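Side-chain contacts in sialidase B (Streptococcus pneumoniae serotype 4, PDB 4XJW), which cleaves alpha-(2->3)-, alpha-(2->6)- and alpha-(2->8)-linked terminal sialic acids from oligosaccharides, glycoproteins and glycolipids, as a glycosyl hydrolase family 33 enzyme: residues F468-Y471 / L476-L479; G512-F517 / E535-V540. The protein carries 1 engineered substitution. All blocks are in the same frame, centred on the assembly; numbering follows the deposited sequence.

Contact 1 of 2, residues F468-Y471 / L476-L479; sequences FATY and LTYL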
# COMPACT_ATOMS: atom_id res chain seq x y z
N PHE A 468 12.82 6.26 -16.66
CA PHE A 468 12.02 6.35 -15.44
C PHE A 468 11.37 7.71 -15.37
O PHE A 468 12.06 8.73 -15.43
CB PHE A 468 12.89 6.15 -14.21
CG PHE A 468 13.23 4.71 -13.92
CD1 PHE A 468 12.34 3.91 -13.21
CD2 PHE A 468 14.43 4.17 -14.35
CE1 PHE A 468 12.64 2.59 -12.93
CE2 PHE A 468 14.76 2.85 -14.07
CZ PHE A 468 13.86 2.06 -13.36
N ALA A 469 10.04 7.72 -15.22
CA ALA A 469 9.31 8.97 -15.03
C ALA A 469 9.47 9.49 -13.61
O ALA A 469 9.42 8.72 -12.63
CB ALA A 469 7.84 8.79 -15.36
N THR A 470 9.65 10.80 -13.49
CA THR A 470 9.62 11.49 -12.20
C THR A 470 8.82 12.77 -12.41
O THR A 470 8.57 13.16 -13.55
CB THR A 470 11.02 11.84 -11.67
OG1 THR A 470 11.53 12.97 -12.40
CG2 THR A 470 11.99 10.65 -11.82
N TYR A 471 8.42 13.42 -11.32
CA TYR A 471 7.73 14.70 -11.43
C TYR A 471 8.30 15.70 -10.46
O TYR A 471 8.97 15.35 -9.48
CB TYR A 471 6.22 14.54 -11.20
CG TYR A 471 5.87 14.03 -9.82
CD1 TYR A 471 5.63 14.92 -8.77
CD2 TYR A 471 5.76 12.68 -9.56
CE1 TYR A 471 5.30 14.46 -7.51
CE2 TYR A 471 5.43 12.21 -8.31
CZ TYR A 471 5.21 13.10 -7.28
OH TYR A 471 4.89 12.61 -6.04
N LEU A 476 7.01 17.06 -15.83
CA LEU A 476 7.48 15.69 -15.71
C LEU A 476 8.96 15.70 -16.08
O LEU A 476 9.37 16.40 -17.01
CB LEU A 476 6.72 14.75 -16.64
CG LEU A 476 5.23 14.57 -16.39
CD1 LEU A 476 4.63 13.51 -17.30
CD2 LEU A 476 4.99 14.20 -14.92
N THR A 477 9.76 14.95 -15.35
CA THR A 477 11.17 14.89 -15.64
C THR A 477 11.53 13.43 -15.89
O THR A 477 11.68 12.64 -14.95
CB THR A 477 12.05 15.46 -14.51
OG1 THR A 477 11.52 16.73 -14.08
CG2 THR A 477 13.48 15.65 -14.99
N TYR A 478 11.65 13.08 -17.17
CA TYR A 478 12.02 11.72 -17.53
C TYR A 478 13.52 11.50 -17.35
O TYR A 478 14.34 12.28 -17.85
CB TYR A 478 11.59 11.40 -18.96
CG TYR A 478 10.10 11.54 -19.19
CD1 TYR A 478 9.54 12.75 -19.60
CD2 TYR A 478 9.25 10.45 -19.03
CE1 TYR A 478 8.16 12.88 -19.82
CE2 TYR A 478 7.89 10.56 -19.25
CZ TYR A 478 7.35 11.77 -19.65
OH TYR A 478 6.00 11.85 -19.87
N LEU A 479 13.88 10.45 -16.63
CA LEU A 479 15.28 10.11 -16.46
C LEU A 479 15.63 8.99 -17.43
O LEU A 479 15.04 7.90 -17.39
CB LEU A 479 15.57 9.70 -15.01
CG LEU A 479 15.10 10.72 -13.96
CD1 LEU A 479 15.58 10.30 -12.58
CD2 LEU A 479 15.62 12.12 -14.31

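Contact 2 of 2, residues G512-F517 / E535-V540; sequences GVIRTF and ETWSKV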
# COMPACT_ATOMS: atom_id res chain seq x y z
N GLY A 512 9.28 3.32 -30.64
CA GLY A 512 9.79 4.66 -30.43
C GLY A 512 8.73 5.66 -30.00
O GLY A 512 9.05 6.81 -29.71
N VAL A 513 7.48 5.21 -29.98
CA VAL A 513 6.34 6.05 -29.59
C VAL A 513 5.89 5.69 -28.19
O VAL A 513 5.41 4.58 -27.96
CB VAL A 513 5.17 5.87 -30.56
CG1 VAL A 513 4.01 6.78 -30.19
CG2 VAL A 513 5.64 6.15 -32.00
N ILE A 514 6.03 6.63 -27.26
CA ILE A 514 5.68 6.41 -25.87
C ILE A 514 4.50 7.29 -25.49
O ILE A 514 4.52 8.51 -25.72
CB ILE A 514 6.85 6.77 -24.95
CG1 ILE A 514 8.11 6.00 -25.32
CG2 ILE A 514 6.49 6.50 -23.48
CD1 ILE A 514 9.36 6.55 -24.65
N ARG A 515 3.46 6.70 -24.91
CA ARG A 515 2.43 7.53 -24.31
C ARG A 515 2.51 7.43 -22.79
O ARG A 515 2.58 6.35 -22.23
CB ARG A 515 1.03 7.18 -24.78
CG ARG A 515 -0.02 8.11 -24.14
CD ARG A 515 -1.21 8.31 -25.03
NE ARG A 515 -0.81 8.85 -26.31
CZ ARG A 515 -1.52 8.72 -27.42
NH1 ARG A 515 -2.68 8.09 -27.38
NH2 ARG A 515 -1.07 9.22 -28.56
N THR A 516 2.52 8.60 -22.15
CA THR A 516 2.58 8.70 -20.69
C THR A 516 1.23 9.13 -20.16
O THR A 516 0.70 10.14 -20.61
CB THR A 516 3.63 9.72 -20.28
OG1 THR A 516 4.91 9.34 -20.81
CG2 THR A 516 3.72 9.82 -18.76
N PHE A 517 0.67 8.36 -19.23
CA PHE A 517 -0.58 8.72 -18.55
C PHE A 517 -0.24 9.22 -17.17
O PHE A 517 0.57 8.61 -16.46
CB PHE A 517 -1.52 7.51 -18.47
CG PHE A 517 -1.86 6.92 -19.81
CD1 PHE A 517 -2.90 7.45 -20.57
CD2 PHE A 517 -1.14 5.86 -20.31
CE1 PHE A 517 -3.22 6.92 -21.80
CE2 PHE A 517 -1.45 5.32 -21.55
CZ PHE A 517 -2.49 5.85 -22.30
N GLU A 535 13.09 11.61 -26.13
CA GLU A 535 13.87 12.84 -26.25
C GLU A 535 13.01 14.07 -26.07
O GLU A 535 13.39 15.01 -25.36
CB GLU A 535 14.57 12.91 -27.61
CG GLU A 535 15.67 11.87 -27.80
CD GLU A 535 16.86 12.12 -26.91
OE1 GLU A 535 17.35 13.27 -26.88
OE2 GLU A 535 17.31 11.19 -26.22
N THR A 536 11.86 14.07 -26.73
CA THR A 536 10.96 15.22 -26.71
C THR A 536 9.51 14.79 -26.49
O THR A 536 9.15 13.64 -26.77
CB THR A 536 11.06 16.08 -28.01
OG1 THR A 536 10.57 15.33 -29.13
CG2 THR A 536 12.50 16.51 -28.28
N TRP A 537 8.69 15.72 -26.02
CA TRP A 537 7.32 15.42 -25.59
C TRP A 537 6.28 16.40 -26.12
O TRP A 537 6.54 17.59 -26.26
CB TRP A 537 7.24 15.35 -24.06
CG TRP A 537 8.08 14.23 -23.57
CD1 TRP A 537 9.40 14.29 -23.26
CD2 TRP A 537 7.68 12.87 -23.39
NE1 TRP A 537 9.86 13.03 -22.90
CE2 TRP A 537 8.81 12.15 -22.96
CE3 TRP A 537 6.46 12.20 -23.55
CZ2 TRP A 537 8.76 10.78 -22.67
CZ3 TRP A 537 6.41 10.83 -23.25
CH2 TRP A 537 7.56 10.15 -22.83
N SER A 538 5.09 15.87 -26.37
CA SER A 538 3.99 16.67 -26.91
C SER A 538 3.30 17.51 -25.84
O SER A 538 3.58 17.39 -24.64
CB SER A 538 2.95 15.74 -27.51
OG SER A 538 2.23 15.10 -26.47
N LYS A 539 2.38 18.37 -26.28
CA LYS A 539 1.50 19.03 -25.34
C LYS A 539 0.63 17.99 -24.62
O LYS A 539 0.57 16.81 -25.00
CB LYS A 539 0.62 20.07 -26.04
CG LYS A 539 1.38 21.11 -26.83
CD LYS A 539 2.46 21.78 -26.00
CE LYS A 539 2.61 23.23 -26.41
NZ LYS A 539 2.45 23.36 -27.88
N VAL A 540 -0.04 18.46 -23.57
CA VAL A 540 -0.86 17.62 -22.71
C VAL A 540 -2.30 17.55 -23.19
O VAL A 540 -2.89 18.58 -23.57
CB VAL A 540 -0.82 18.15 -21.27
CG1 VAL A 540 -1.78 17.40 -20.36
CG2 VAL A 540 0.61 18.11 -20.73

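Contact 1 of 2, residues F468-Y471 / L476-L479
Phe468 and Leu479 pair through two short, nearly straight backbone bonds: Phe468 N to Leu479 O, 2.9 Å, and Leu479 N back to Phe468 O, 2.8 Å. Further along, Thr477 N gives a good bond to Thr470 O at 2.8 Å, but the return bond from Thr470 N to Thr477 O is weak and bent to 131°. The side chain of Thr470 supplies a shorter bond to that same carbonyl. Its first torsion (chi1 76°) sets OG1 between the backbone N and the carbonyl carbon, from where the hydroxyl reaches Thr477 O at 2.6 Å, in the carbonyl plane and on a lone pair. Thr477 O thus takes two donors from one residue, the hydroxyl well placed and the N-H only weakly bonded, while Thr477 OG1 turns to Glu475.

These are the hairpin strands 466-472 and 475-481, the two middle strands of one four-stranded blade of the sialidase beta-propeller.

Apolar contacts fill in both faces. Thr470 CG2 meets Leu479 CD1 at 3.7 Å, the two side chains crossing at about a right angle on the face they share with Phe468. On the other face Leu476 CD2 lies against Tyr471 CB at 3.9 Å, and Ala469 CB sits 4.3 Å from Tyr478 CD2. The Tyr471 ring leads away from the hairpin toward Glu503, predicted to belong to the active site, and the probable nucleophile Tyr615.

Contact 2 of 2, residues G512-F517 / E535-V540
This is a small side-chain packing contact within one propeller blade: the indole of Trp537, carried by the loop between strands 526-530 and 541-542, tucks its six-membered ring against Ile514 and Thr516 of strand 513-518. The backbones stay well apart, with 9.2 Å between Ile514 CA and Trp537 CA, and the indole spans the distance. With chi1 at -63° and chi2 at 88°, the ring swings in toward the strand and leads with CZ3 and CH2.

Ile514 comes to the ring at its edge, near the ring plane. Its CG2 branch, anti to the backbone N (chi1 of CG1 -56°), lies 3.9 Å from Trp537 CH2. Two residues along, on the same face of the strand, Thr516 puts OG1 3.2 Å from Trp537 CZ3 and a little farther from CH2, crossing the indole at about a right angle. The polar partner of that hydroxyl is Tyr478 OH, so against Trp537 it is only a close neighbour.

Trp537 falls within the fourth BNR repeat, the Asp-box motif that recurs in sialidase propellers, where it marks the turn between the outer strands of a blade. Here the tryptophan folds back over its own blade's sheet, touching Met528 and Ser530, and it also stacks with Tyr478 and reaches Ser491 and Ala493 of the preceding blade. Next to it, Ser538 OG turns back to Lys539 O at 2.8 Å and is also bonded to Thr529 N, which fixes the loop beside strand 526-530.

In the fold
All eight residues of contact 1 are buried, whereas in contact 2 Ile514 and Thr516 are buried but Trp537 is partly exposed, on a loop that reaches the surface. Contact 1 joins adjacent strands within one sheet, largely through main-chain bonds; contact 2, in the next blade along the chain, joins a strand to a loop of the same sheet by side-chain packing alone. Their centres are about 12 Å apart and they meet directly: Tyr478 of contact 1 probably hydrogen-bonds Thr516 of contact 2, OH to OG1 at 2.9 Å, while its ring packs on Trp537, CE1 to CE2 at 3.3 Å. Residues 476-479 therefore tie the two neighbouring blades together.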